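Long-range contacts in phosphoribosylglycinamide synthetase (Anaerococcus prevotii, PDB 4DIM), which probably binds ATP and a metal ion and acts as a ligase of the ATP-grasp superfamily: residues A[31-36]-A[48-53]; A[126-131]-A[140-145]; A[282-287]-A[326-331]. One frame throughout, in Å; residues are numbered along the deposited sequence.

In the fold
Three ways of joining distant pieces of chain follow one another in sequence. Interaction 1 closes first, as a strand pair in a parallel four-stranded sheet; interaction 2 comes next, where strand 127-128 of a small antiparallel sheet meets the end of helix 133-141; interaction 3 comes last, setting the turn before helix 285-293 on strand 323-329 of the large eight-stranded sheet. The centres of interactions 1 and 2 lie about 48 Å apart, on opposite sides of the chain's centre, whereas the centre of interaction 3 lies about 25 Å from that of the first and about 37 Å from that of the second. None touches another; each involves a different sheet of this probable ATP-grasp enzyme.

Interaction 1: A[31-36]-A[48-53]; sequences IHTIAG and LADEIS
His-32 reaches Glu-51 with its ring, because CG stands anti to the backbone N (chi1 -179°), which brings the imidazole alongside residues 50 and 51. NE2 donates to Glu-51 OE1 at 3.0 Å, meeting the carboxylate on its anti side and somewhat out of its plane, with ring and carboxylate turned 67° from each other. Over a face of the same ring lies Asp-50 CB, 3.5 Å from the ring centroid in a CH-pi contact; Asp-50 OD2 comes near ND1 but at too poor an angle to bond. Glu-51 OE2 forms a salt bridge with Arg-9 NH1. Replacing the imidazole by an alanine would probably leave Glu-51 OE1 without this donor and take away the ring face on which the Asp-50 methylene rests.

At Thr-33 the carbonyl oxygen receives Glu-51 N at 2.9 Å and a weak bond from Asp-50 N; OG1 adds a further weak contact to that amide. Ile-34 runs alongside Glu-51, CG1 lying 3.7 Å from Glu-51 CB, while its CG2 branch meets Ser-53 CB. Ala-35 is gripped at both backbone ends: its N donates to Glu-51 O at 2.9 Å, and its O takes Ser-53 N at 2.8 Å. Its methyl meets the methyl of Ala-49, CB to CB 3.9 Å. Gly-36 CA adds a C-H...O contact to Ser-53 O.

This parallel ladder belongs to the beta-alpha-beta unit of strand 32-37, helix 43-48 and strand 51-54, consistent with a Rossmann-like domain. Helix 20-29 touches Thr-33 and Ala-35, Leu-46 of helix 43-48 touches Ala-35 and Ile-52, and strand 9-13 pairs with strand 32-37 across from the outermost strand 51-54.

Interaction 2: A[126-131]-A[140-145]; sequences RHFVVR and LENLKL
Asn-142 meets both Phe-128 and Arg-126, its side chain serving one and its backbone the other. Its CB lies 3.8 Å from Phe-128 CE2, and the amide plane is turned 43° from the ring. Its backbone O sits over the centre of the Arg-126 guanidinium, Asn-142 O to Arg-126 CZ 3.2 Å; approached through its face, the guanidinium makes no hydrogen bond to this oxygen. The arginine chain bends at chi3 (-62°), which folds the group back under the carbonyl.

Leu-143 follows with a single branch: CD1 lies 3.4 Å from Arg-126 O and, near the plane of the Phe-128 ring, 3.7 Å from Phe-128 CD2. The same methyl reaches Arg-126 CB, so one leucine branch touches both side chains.

At Lys-144 the backbone takes over. Its N donates to OE1 of Glu-189, the oxygen that also forms a salt bridge with Arg-126 NH2, and one carboxylate thereby links the two segments through strand 186-189.

Strand 127-128 and strand 147-150 both pair with strand 186-189, and helix 133-141 joins them in a split beta-alpha-beta unit, with strand 186-189 between its two parallel strands and Ala-139 against Phe-128. A small antiparallel sheet covered by helices in this way is consistent with the smaller subdomain of an ATP-grasp fold.

Interaction 3: A[282-287]-A[326-331]; sequences ANCLPE and ARMIIE
Cys-284 comes closest to Ala-326 in the backbone, CA to CA 6.3 Å, where a tight turn meets the side of a strand. Residues 282-285 form a type I' beta turn, closed by Leu-285 N donating to Ala-282 O at 3.2 Å, and both central residues, Asn-283 and Cys-284, have positive phi. Cys-284 also occupies the N-cap position of helix 285-293, so the turn leads directly into the helix. Opposite it, residues 326-329 are extended, and only side chains of this strand reach the turn.

Ala-326 and Met-328, two residues apart, make the contact from the strand, whereas Arg-327 between them points away and forms a salt bridge with Glu-216. The methyl of Ala-326 faces the CB of Cys-284, carbon to carbon 3.5 Å. Cys-284 SG, set anti to the carbonyl carbon (chi1 -52°), instead meets the terminal methyl of Met-328, which is present as selenomethionine: SG to CE is 3.8 Å. Bends at chi2 and chi3 curl the Met-328 chain so that its CE comes to the turn. There CE also lies 3.7 Å from Asn-283 O and beside the Asn-283 CB. The interaction is thus largely apolar, two strand side chains packed on a turn, with one methyl against a backbone oxygen.

Around it, strand 323-329 pairs with strand 223-230 and strand 375-381 in the large antiparallel sheet. Pro-225 and His-228 of the former touch Asn-283, while Gln-376 and Ile-378 of the latter touch Cys-284, so the turn that leads into helix 285-293 rests across three adjacent strands.

Interaction 1: A[31-36]-A[48-53]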
ATOM      1  N   ILE A  31       1.145  23.988  -7.066  1.00 91.88           N
ATOM      2  CA  ILE A  31       2.261  23.749  -6.128  1.00 90.85           C
ATOM      3  C   ILE A  31       3.545  23.551  -6.926  1.00 96.41           C
ATOM      4  O   ILE A  31       3.519  22.909  -7.971  1.00 96.49           O
ATOM      5  CB  ILE A  31       1.952  22.502  -5.199  1.00 89.59           C
ATOM      6  CG1 ILE A  31       0.735  22.750  -4.312  1.00 88.90           C
ATOM      7  CG2 ILE A  31       3.148  22.053  -4.325  1.00 89.24           C
ATOM      8  CD1 ILE A  31       0.355  21.554  -3.464  1.00 92.53           C
ATOM      9  N   HIS A  32       4.672  24.015  -6.379  1.00 95.24           N
ATOM     10  CA  HIS A  32       6.008  23.871  -6.972  1.00 96.13           C
ATOM     11  C   HIS A  32       6.605  22.537  -6.486  1.00 97.27           C
ATOM     12  O   HIS A  32       6.975  22.403  -5.317  1.00 97.51           O
ATOM     13  CB  HIS A  32       6.892  25.067  -6.575  1.00100.76           C
ATOM     14  CG  HIS A  32       8.259  25.015  -7.167  1.00105.33           C
ATOM     15  ND1 HIS A  32       8.584  25.757  -8.284  1.00109.69           N
ATOM     16  CD2 HIS A  32       9.335  24.292  -6.788  1.00106.04           C
ATOM     17  CE1 HIS A  32       9.849  25.470  -8.542  1.00109.28           C
ATOM     18  NE2 HIS A  32      10.336  24.582  -7.672  1.00107.50           N
ATOM     19  N   THR A  33       6.667  21.538  -7.356  1.00 90.77           N
ATOM     20  CA  THR A  33       7.109  20.234  -6.904  1.00 88.23           C
ATOM     21  C   THR A  33       8.625  20.061  -7.059  1.00 92.00           C
ATOM     22  O   THR A  33       9.269  20.616  -7.950  1.00 91.02           O
ATOM     23  CB  THR A  33       6.309  19.118  -7.569  1.00 97.28           C
ATOM     24  OG1 THR A  33       6.337  19.268  -8.984  1.00106.01           O
ATOM     25  CG2 THR A  33       4.879  19.122  -7.118  1.00 95.81           C
ATOM     26  N   ILE A  34       9.176  19.309  -6.115  1.00 88.71           N
ATOM     27  CA  ILE A  34      10.560  18.942  -6.041  1.00 89.26           C
ATOM     28  C   ILE A  34      10.559  17.438  -5.983  1.00 91.57           C
ATOM     29  O   ILE A  34      10.023  16.881  -5.026  1.00 88.54           O
ATOM     30  CB  ILE A  34      11.247  19.589  -4.818  1.00 94.43           C
ATOM     31  CG1 ILE A  34      11.197  21.122  -4.886  1.00 97.28           C
ATOM     32  CG2 ILE A  34      12.697  19.097  -4.684  1.00 96.26           C
ATOM     33  CD1 ILE A  34      10.734  21.700  -3.692  1.00101.44           C
ATOM     34  N   ALA A  35      11.095  16.785  -7.021  1.00 90.37           N
ATOM     35  CA  ALA A  35      11.231  15.342  -7.061  1.00 89.84           C
ATOM     36  C   ALA A  35      12.439  14.890  -6.233  1.00 98.37           C
ATOM     37  O   ALA A  35      13.576  15.137  -6.644  1.00 99.74           O
ATOM     38  CB  ALA A  35      11.395  14.883  -8.499  1.00 90.91           C
ATOM     39  N   GLY A  36      12.185  14.285  -5.064  1.00 96.68           N
ATOM     40  CA  GLY A  36      13.229  13.712  -4.211  1.00 98.57           C
ATOM     41  C   GLY A  36      13.533  12.326  -4.760  1.00103.35           C
ATOM     42  O   GLY A  36      12.746  11.401  -4.542  1.00100.56           O
ATOM     43  N   LEU A  48       6.556  16.576 -14.837  1.00120.17           N
ATOM     44  CA  LEU A  48       5.559  17.252 -13.993  1.00117.22           C
ATOM     45  C   LEU A  48       6.280  18.056 -12.920  1.00116.16           C
ATOM     46  O   LEU A  48       5.783  19.118 -12.533  1.00117.20           O
ATOM     47  CB  LEU A  48       4.578  16.271 -13.307  1.00114.86           C
ATOM     48  CG  LEU A  48       3.421  15.717 -14.144  1.00119.30           C
ATOM     49  CD1 LEU A  48       2.839  14.432 -13.496  1.00118.75           C
ATOM     50  CD2 LEU A  48       2.326  16.774 -14.329  1.00120.48           C
ATOM     51  N   ALA A  49       7.438  17.539 -12.413  1.00107.35           N
ATOM     52  CA  ALA A  49       8.211  18.218 -11.358  1.00105.24           C
ATOM     53  C   ALA A  49       8.885  19.477 -11.846  1.00105.84           C
ATOM     54  O   ALA A  49       9.457  19.493 -12.938  1.00106.72           O
ATOM     55  CB  ALA A  49       9.260  17.293 -10.763  1.00104.79           C
ATOM     56  N   ASP A  50       8.836  20.528 -11.019  1.00100.30           N
ATOM     57  CA  ASP A  50       9.495  21.804 -11.308  1.00101.64           C
ATOM     58  C   ASP A  50      11.013  21.709 -10.983  1.00103.22           C
ATOM     59  O   ASP A  50      11.830  22.312 -11.678  1.00105.15           O
ATOM     60  CB  ASP A  50       8.854  22.951 -10.503  1.00104.98           C
ATOM     61  CG  ASP A  50       7.392  23.208 -10.804  1.00118.18           C
ATOM     62  OD1 ASP A  50       6.655  22.230 -11.022  1.00118.64           O
ATOM     63  OD2 ASP A  50       6.972  24.394 -10.760  1.00127.42           O
ATOM     64  N   GLU A  51      11.366  20.949  -9.927  1.00 95.77           N
ATOM     65  CA  GLU A  51      12.735  20.744  -9.451  1.00 96.10           C
ATOM     66  C   GLU A  51      13.031  19.248  -9.238  1.00 95.80           C
ATOM     67  O   GLU A  51      12.106  18.455  -9.099  1.00 89.38           O
ATOM     68  CB  GLU A  51      12.899  21.477  -8.100  1.00 98.80           C
ATOM     69  CG  GLU A  51      14.194  22.218  -7.881  1.00112.04           C
ATOM     70  CD  GLU A  51      14.043  23.256  -6.788  1.00135.77           C
ATOM     71  OE1 GLU A  51      13.187  24.156  -6.951  1.00129.44           O
ATOM     72  OE2 GLU A  51      14.733  23.143  -5.747  1.00128.88           O
ATOM     73  N   ILE A  52      14.336  18.883  -9.203  1.00 95.20           N
ATOM     74  CA  ILE A  52      14.806  17.531  -8.917  1.00 93.53           C
ATOM     75  C   ILE A  52      15.874  17.653  -7.904  1.00 97.08           C
ATOM     76  O   ILE A  52      16.780  18.447  -8.110  1.00100.14           O
ATOM     77  CB  ILE A  52      15.317  16.750 -10.150  1.00 97.44           C
ATOM     78  CG1 ILE A  52      14.262  16.783 -11.287  1.00 97.86           C
ATOM     79  CG2 ILE A  52      15.687  15.294  -9.742  1.00 96.40           C
ATOM     80  CD1 ILE A  52      14.618  16.087 -12.539  1.00109.92           C
ATOM     81  N   SER A  53      15.775  16.893  -6.808  1.00 91.56           N
ATOM     82  CA  SER A  53      16.761  16.883  -5.718  1.00 92.55           C
ATOM     83  C   SER A  53      17.219  15.462  -5.596  1.00 95.38           C
ATOM     84  O   SER A  53      16.403  14.571  -5.364  1.00 92.95           O
ATOM     85  CB  SER A  53      16.168  17.410  -4.412  1.00 95.80           C
ATOM     86  OG  SER A  53      17.195  17.671  -3.469  1.00106.95           O
TER

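Interaction 2: A[126-131]-A[140-145]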
ATOM      1  N   ARG A 126      -1.178 -12.832  17.066  1.00100.62           N
ATOM      2  CA  ARG A 126      -0.318 -12.593  18.218  1.00101.81           C
ATOM      3  C   ARG A 126       0.947 -13.429  18.116  1.00107.23           C
ATOM      4  O   ARG A 126       0.923 -14.495  17.494  1.00105.75           O
ATOM      5  CB  ARG A 126      -1.085 -12.928  19.510  1.00104.29           C
ATOM      6  CG  ARG A 126      -2.348 -12.053  19.738  1.00109.45           C
ATOM      7  CD  ARG A 126      -3.202 -12.510  20.922  1.00123.78           C
ATOM      8  NE  ARG A 126      -3.732 -13.861  20.718  1.00129.30           N
ATOM      9  CZ  ARG A 126      -4.380 -14.583  21.628  1.00143.78           C
ATOM     10  NH1 ARG A 126      -4.620 -14.083  22.840  1.00142.19           N
ATOM     11  NH2 ARG A 126      -4.799 -15.808  21.334  1.00119.69           N
ATOM     12  N   HIS A 127       2.052 -12.945  18.712  1.00106.02           N
ATOM     13  CA  HIS A 127       3.318 -13.681  18.655  1.00105.88           C
ATOM     14  C   HIS A 127       4.117 -13.609  19.924  1.00107.51           C
ATOM     15  O   HIS A 127       4.078 -12.632  20.683  1.00105.37           O
ATOM     16  CB  HIS A 127       4.211 -13.196  17.495  1.00106.92           C
ATOM     17  CG  HIS A 127       4.886 -11.870  17.708  1.00112.11           C
ATOM     18  ND1 HIS A 127       6.123 -11.765  18.307  1.00115.75           N
ATOM     19  CD2 HIS A 127       4.477 -10.639  17.351  1.00115.24           C
ATOM     20  CE1 HIS A 127       6.428 -10.476  18.293  1.00116.51           C
ATOM     21  NE2 HIS A 127       5.471  -9.762  17.713  1.00116.29           N
ATOM     22  N   PHE A 128       4.939 -14.636  20.080  1.00105.64           N
ATOM     23  CA  PHE A 128       5.839 -14.741  21.213  1.00108.47           C
ATOM     24  C   PHE A 128       7.267 -15.029  20.743  1.00113.37           C
ATOM     25  O   PHE A 128       7.490 -15.885  19.879  1.00109.67           O
ATOM     26  CB  PHE A 128       5.321 -15.822  22.178  1.00110.78           C
ATOM     27  CG  PHE A 128       4.203 -15.291  23.038  1.00112.81           C
ATOM     28  CD1 PHE A 128       4.465 -14.402  24.073  1.00117.06           C
ATOM     29  CD2 PHE A 128       2.883 -15.565  22.727  1.00115.81           C
ATOM     30  CE1 PHE A 128       3.432 -13.873  24.846  1.00120.04           C
ATOM     31  CE2 PHE A 128       1.840 -15.032  23.497  1.00121.04           C
ATOM     32  CZ  PHE A 128       2.122 -14.202  24.564  1.00120.65           C
ATOM     33  N   VAL A 129       8.222 -14.291  21.341  1.00115.01           N
ATOM     34  CA  VAL A 129       9.671 -14.396  21.056  1.00116.62           C
ATOM     35  C   VAL A 129      10.295 -15.429  22.047  1.00120.47           C
ATOM     36  O   VAL A 129      10.923 -15.065  23.034  1.00121.88           O
ATOM     37  CB  VAL A 129      10.414 -13.015  21.065  1.00123.66           C
ATOM     38  CG1 VAL A 129      10.333 -12.327  19.703  1.00122.18           C
ATOM     39  CG2 VAL A 129       9.891 -12.072  22.157  1.00126.12           C
ATOM     40  N   VAL A 130      10.048 -16.719  21.774  1.00116.29           N
ATOM     41  CA  VAL A 130      10.503 -17.883  22.548  1.00118.15           C
ATOM     42  C   VAL A 130      12.062 -18.067  22.478  1.00126.16           C
ATOM     43  O   VAL A 130      12.675 -17.764  21.460  1.00125.73           O
ATOM     44  CB  VAL A 130       9.753 -19.171  22.048  1.00121.40           C
ATOM     45  CG1 VAL A 130       9.850 -19.363  20.537  1.00119.56           C
ATOM     46  CG2 VAL A 130      10.230 -20.430  22.748  1.00123.04           C
ATOM     47  N   ARG A 131      12.686 -18.566  23.567  1.00126.50           N
ATOM     48  CA  ARG A 131      14.145 -18.865  23.635  1.00128.35           C
ATOM     49  C   ARG A 131      14.437 -20.353  24.042  1.00131.70           C
ATOM     50  O   ARG A 131      15.590 -20.756  23.944  1.00130.29           O
ATOM     51  CB  ARG A 131      14.893 -17.884  24.583  1.00130.55           C
ATOM     52  CG  ARG A 131      15.344 -16.621  23.844  1.00145.28           C
ATOM     53  CD  ARG A 131      15.709 -15.431  24.716  1.00160.24           C
ATOM     54  NE  ARG A 131      15.983 -14.241  23.898  1.00169.65           N
ATOM     55  CZ  ARG A 131      16.394 -13.060  24.361  1.00189.47           C
ATOM     56  NH1 ARG A 131      16.599 -12.881  25.664  1.00183.25           N
ATOM     57  NH2 ARG A 131      16.609 -12.050  23.525  1.00173.63           N
ATOM     58  N   LEU A 140       2.336 -20.960  23.944  1.00119.56           N
ATOM     59  CA  LEU A 140       1.171 -21.682  23.367  1.00119.73           C
ATOM     60  C   LEU A 140      -0.155 -21.576  24.196  1.00128.05           C
ATOM     61  O   LEU A 140      -1.230 -21.830  23.629  1.00126.45           O
ATOM     62  CB  LEU A 140       1.461 -23.195  23.185  1.00119.64           C
ATOM     63  CG  LEU A 140       2.518 -23.660  22.183  1.00121.10           C
ATOM     64  CD1 LEU A 140       2.182 -25.028  21.645  1.00121.33           C
ATOM     65  CD2 LEU A 140       2.725 -22.675  21.059  1.00121.40           C
ATOM     66  N   GLU A 141      -0.077 -21.250  25.507  1.00128.63           N
ATOM     67  CA  GLU A 141      -1.274 -21.114  26.329  1.00132.91           C
ATOM     68  C   GLU A 141      -2.008 -19.807  25.987  1.00137.18           C
ATOM     69  O   GLU A 141      -3.244 -19.764  26.105  1.00140.40           O
ATOM     70  CB  GLU A 141      -0.954 -21.224  27.840  1.00137.75           C
ATOM     71  CG  GLU A 141      -0.796 -19.924  28.619  1.00152.22           C
ATOM     72  CD  GLU A 141      -0.448 -20.176  30.076  1.00176.48           C
ATOM     73  OE1 GLU A 141      -1.353 -20.040  30.934  1.00168.45           O
ATOM     74  OE2 GLU A 141       0.709 -20.572  30.351  1.00166.36           O
ATOM     75  N   ASN A 142      -1.264 -18.763  25.541  1.00129.44           N
ATOM     76  CA  ASN A 142      -1.827 -17.462  25.120  1.00127.99           C
ATOM     77  C   ASN A 142      -1.879 -17.331  23.572  1.00126.50           C
ATOM     78  O   ASN A 142      -1.967 -16.212  23.054  1.00124.28           O
ATOM     79  CB  ASN A 142      -0.991 -16.314  25.715  1.00129.50           C
ATOM     80  CG  ASN A 142      -0.813 -16.411  27.218  1.00162.28           C
ATOM     81  OD1 ASN A 142       0.285 -16.695  27.725  1.00158.76           O
ATOM     82  ND2 ASN A 142      -1.894 -16.187  27.962  1.00155.32           N
ATOM     83  N   LEU A 143      -1.874 -18.471  22.847  1.00121.23           N
ATOM     84  CA  LEU A 143      -1.845 -18.520  21.378  1.00118.87           C
ATOM     85  C   LEU A 143      -2.803 -19.606  20.854  1.00122.86           C
ATOM     86  O   LEU A 143      -2.797 -20.728  21.384  1.00122.91           O
ATOM     87  CB  LEU A 143      -0.380 -18.853  20.916  1.00116.83           C
ATOM     88  CG  LEU A 143       0.361 -17.961  19.882  1.00117.68           C
ATOM     89  CD1 LEU A 143       0.344 -16.458  20.260  1.00117.64           C
ATOM     90  CD2 LEU A 143       1.774 -18.421  19.740  1.00114.06           C
ATOM     91  N   LYS A 144      -3.556 -19.298  19.771  1.00118.85           N
ATOM     92  CA  LYS A 144      -4.447 -20.268  19.134  1.00121.20           C
ATOM     93  C   LYS A 144      -3.708 -20.974  17.979  1.00123.37           C
ATOM     94  O   LYS A 144      -2.971 -20.328  17.222  1.00121.97           O
ATOM     95  CB  LYS A 144      -5.782 -19.600  18.652  1.00125.70           C
ATOM     96  CG  LYS A 144      -5.830 -19.020  17.217  1.00138.78           C
ATOM     97  CD  LYS A 144      -7.157 -18.278  16.928  1.00142.95           C
ATOM     98  CE  LYS A 144      -7.049 -17.245  15.822  1.00128.89           C
ATOM     99  NZ  LYS A 144      -6.775 -15.878  16.354  1.00118.69           N
ATOM    100  N   LEU A 145      -3.899 -22.301  17.865  1.00119.99           N
ATOM    101  CA  LEU A 145      -3.340 -23.099  16.765  1.00119.38           C
ATOM    102  C   LEU A 145      -4.147 -22.821  15.485  1.00124.19           C
ATOM    103  O   LEU A 145      -5.311 -22.432  15.593  1.00126.96           O
ATOM    104  CB  LEU A 145      -3.368 -24.616  17.081  1.00121.72           C
ATOM    105  CG  LEU A 145      -2.140 -25.165  17.795  1.00125.35           C
ATOM    106  CD1 LEU A 145      -1.990 -24.551  19.182  1.00125.90           C
ATOM    107  CD2 LEU A 145      -2.206 -26.677  17.865  1.00127.89           C
TER

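Interaction 3: A[282-287]-A[326-331]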
ATOM      1  N   ALA A 282      -0.610   1.314  -3.234  1.00 75.19           N
ATOM      2  CA  ALA A 282      -0.213   1.369  -4.645  1.00 74.25           C
ATOM      3  C   ALA A 282      -1.262   0.728  -5.494  1.00 78.30           C
ATOM      4  O   ALA A 282      -2.337   0.447  -5.003  1.00 78.93           O
ATOM      5  CB  ALA A 282       1.110   0.659  -4.833  1.00 74.92           C
ATOM      6  N   ASN A 283      -0.955   0.533  -6.776  1.00 76.78           N
ATOM      7  CA  ASN A 283      -1.712  -0.252  -7.733  1.00 77.80           C
ATOM      8  C   ASN A 283      -3.112   0.225  -7.943  1.00 83.40           C
ATOM      9  O   ASN A 283      -4.044  -0.579  -7.961  1.00 84.47           O
ATOM     10  CB  ASN A 283      -1.714  -1.717  -7.278  1.00 78.87           C
ATOM     11  CG  ASN A 283      -0.341  -2.223  -6.954  1.00100.44           C
ATOM     12  OD1 ASN A 283      -0.096  -2.769  -5.867  1.00102.09           O
ATOM     13  ND2 ASN A 283       0.594  -2.014  -7.864  1.00 89.61           N
ATOM     14  N   CYS A 284      -3.244   1.541  -8.119  1.00 80.27           N
ATOM     15  CA  CYS A 284      -4.479   2.275  -8.387  1.00 79.34           C
ATOM     16  C   CYS A 284      -5.411   2.375  -7.199  1.00 75.34           C
ATOM     17  O   CYS A 284      -6.541   2.845  -7.358  1.00 75.29           O
ATOM     18  CB  CYS A 284      -5.188   1.713  -9.610  1.00 82.02           C
ATOM     19  SG  CYS A 284      -4.103   1.583 -11.057  1.00 88.30           S
ATOM     20  N   LEU A 285      -4.944   2.085  -6.000  1.00 67.33           N
ATOM     21  CA  LEU A 285      -5.832   2.270  -4.857  1.00 66.22           C
ATOM     22  C   LEU A 285      -6.228   3.756  -4.646  1.00 73.24           C
ATOM     23  O   LEU A 285      -7.388   3.985  -4.353  1.00 75.85           O
ATOM     24  CB  LEU A 285      -5.268   1.666  -3.591  1.00 64.68           C
ATOM     25  CG  LEU A 285      -5.302   0.130  -3.616  1.00 68.33           C
ATOM     26  CD1 LEU A 285      -4.357  -0.475  -2.634  1.00 68.44           C
ATOM     27  CD2 LEU A 285      -6.694  -0.400  -3.254  1.00 71.14           C
ATOM     28  N   PRO A 286      -5.418   4.795  -4.910  1.00 70.03           N
ATOM     29  CA  PRO A 286      -5.944   6.173  -4.752  1.00 70.83           C
ATOM     30  C   PRO A 286      -7.037   6.501  -5.769  1.00 74.00           C
ATOM     31  O   PRO A 286      -7.992   7.198  -5.472  1.00 72.70           O
ATOM     32  CB  PRO A 286      -4.712   7.054  -4.953  1.00 72.41           C
ATOM     33  CG  PRO A 286      -3.547   6.124  -4.903  1.00 73.95           C
ATOM     34  CD  PRO A 286      -4.004   4.802  -5.309  1.00 69.56           C
ATOM     35  N   GLU A 287      -6.908   5.924  -6.953  1.00 72.96           N
ATOM     36  CA  GLU A 287      -7.893   6.021  -8.020  1.00 72.57           C
ATOM     37  C   GLU A 287      -9.191   5.311  -7.593  1.00 75.34           C
ATOM     38  O   GLU A 287     -10.255   5.840  -7.879  1.00 80.07           O
ATOM     39  CB  GLU A 287      -7.335   5.425  -9.333  1.00 74.24           C
ATOM     40  CG  GLU A 287      -6.266   6.278 -10.008  1.00 75.64           C
ATOM     41  CD  GLU A 287      -4.861   6.325  -9.438  1.00 97.82           C
ATOM     42  OE1 GLU A 287      -4.529   5.462  -8.599  1.00 87.79           O
ATOM     43  OE2 GLU A 287      -4.080   7.219  -9.846  1.00 99.91           O
ATOM     44  N   ALA A 326      -9.628  -2.075 -10.839  1.00 74.84           N
ATOM     45  CA  ALA A 326      -8.314  -1.722 -11.385  1.00 75.51           C
ATOM     46  C   ALA A 326      -7.540  -2.968 -11.561  1.00 81.82           C
ATOM     47  O   ALA A 326      -7.459  -3.750 -10.617  1.00 81.75           O
ATOM     48  CB  ALA A 326      -7.564  -0.778 -10.458  1.00 74.21           C
ATOM     49  N   ARG A 327      -7.027  -3.201 -12.758  1.00 81.12           N
ATOM     50  CA  ARG A 327      -6.235  -4.381 -13.029  1.00 83.29           C
ATOM     51  C   ARG A 327      -4.987  -4.074 -13.814  1.00 90.38           C
ATOM     52  O   ARG A 327      -5.039  -3.343 -14.811  1.00 89.12           O
ATOM     53  CB  ARG A 327      -7.089  -5.363 -13.831  1.00 88.00           C
ATOM     54  CG  ARG A 327      -7.987  -6.172 -12.951  1.00 93.10           C
ATOM     55  CD  ARG A 327      -8.562  -7.303 -13.740  1.00 94.44           C
ATOM     56  NE  ARG A 327      -9.584  -7.974 -12.948  1.00 81.49           N
ATOM     57  CZ  ARG A 327     -10.609  -8.655 -13.426  1.00 95.90           C
ATOM     58  NH1 ARG A 327     -10.776  -8.789 -14.741  1.00 95.71           N
ATOM     59  NH2 ARG A 327     -11.488  -9.202 -12.599  1.00 95.10           N
HETATM   60  N   MSE A 328      -3.881  -4.737 -13.431  1.00 82.76           N
HETATM   61  CA  MSE A 328      -2.642  -4.674 -14.195  1.00 84.40           C
HETATM   62  C   MSE A 328      -2.796  -5.555 -15.429  1.00 88.20           C
HETATM   63  O   MSE A 328      -3.367  -6.645 -15.329  1.00 86.78           O
HETATM   64  CB  MSE A 328      -1.431  -5.145 -13.379  1.00 88.79           C
HETATM   65  CG  MSE A 328      -1.221  -4.401 -12.038  1.00 99.31           C
HETATM   66 SE   MSE A 328      -1.243  -2.366 -12.043  0.73109.94          SE
HETATM   67  CE  MSE A 328      -3.010  -2.014 -11.182  1.00103.20           C
ATOM     68  N   ILE A 329      -2.311  -5.073 -16.592  1.00 86.96           N
ATOM     69  CA  ILE A 329      -2.219  -5.844 -17.836  1.00 87.13           C
ATOM     70  C   ILE A 329      -0.924  -6.645 -17.742  1.00 96.21           C
ATOM     71  O   ILE A 329       0.128  -6.059 -17.527  1.00 96.33           O
ATOM     72  CB  ILE A 329      -2.245  -4.978 -19.126  1.00 89.26           C
ATOM     73  CG1 ILE A 329      -3.523  -4.103 -19.197  1.00 87.94           C
ATOM     74  CG2 ILE A 329      -2.154  -5.895 -20.365  1.00 90.19           C
ATOM     75  CD1 ILE A 329      -3.472  -3.095 -20.304  1.00 93.64           C
ATOM     76  N   ILE A 330      -0.993  -7.965 -17.884  1.00 97.77           N
ATOM     77  CA  ILE A 330       0.195  -8.817 -17.775  1.00101.36           C
ATOM     78  C   ILE A 330       0.254  -9.821 -18.915  1.00108.32           C
ATOM     79  O   ILE A 330      -0.761 -10.064 -19.582  1.00106.39           O
ATOM     80  CB  ILE A 330       0.211  -9.540 -16.394  1.00105.35           C
ATOM     81  CG1 ILE A 330      -1.027 -10.445 -16.198  1.00104.79           C
ATOM     82  CG2 ILE A 330       0.316  -8.522 -15.242  1.00104.31           C
ATOM     83  CD1 ILE A 330      -0.829 -11.495 -15.253  1.00119.19           C
ATOM     84  N   GLU A 331       1.452 -10.391 -19.147  1.00110.28           N
ATOM     85  CA  GLU A 331       1.667 -11.449 -20.151  1.00112.39           C
ATOM     86  C   GLU A 331       2.134 -12.690 -19.406  1.00119.90           C
ATOM     87  O   GLU A 331       3.057 -12.604 -18.602  1.00119.35           O
ATOM     88  CB  GLU A 331       2.666 -11.019 -21.237  1.00115.03           C
ATOM     89  CG  GLU A 331       2.931 -12.090 -22.285  1.00123.53           C
ATOM     90  CD  GLU A 331       1.733 -12.560 -23.086  1.00141.41           C
ATOM     91  OE1 GLU A 331       1.119 -11.720 -23.785  1.00126.72           O
ATOM     92  OE2 GLU A 331       1.437 -13.776 -23.056  1.00140.65           O
TER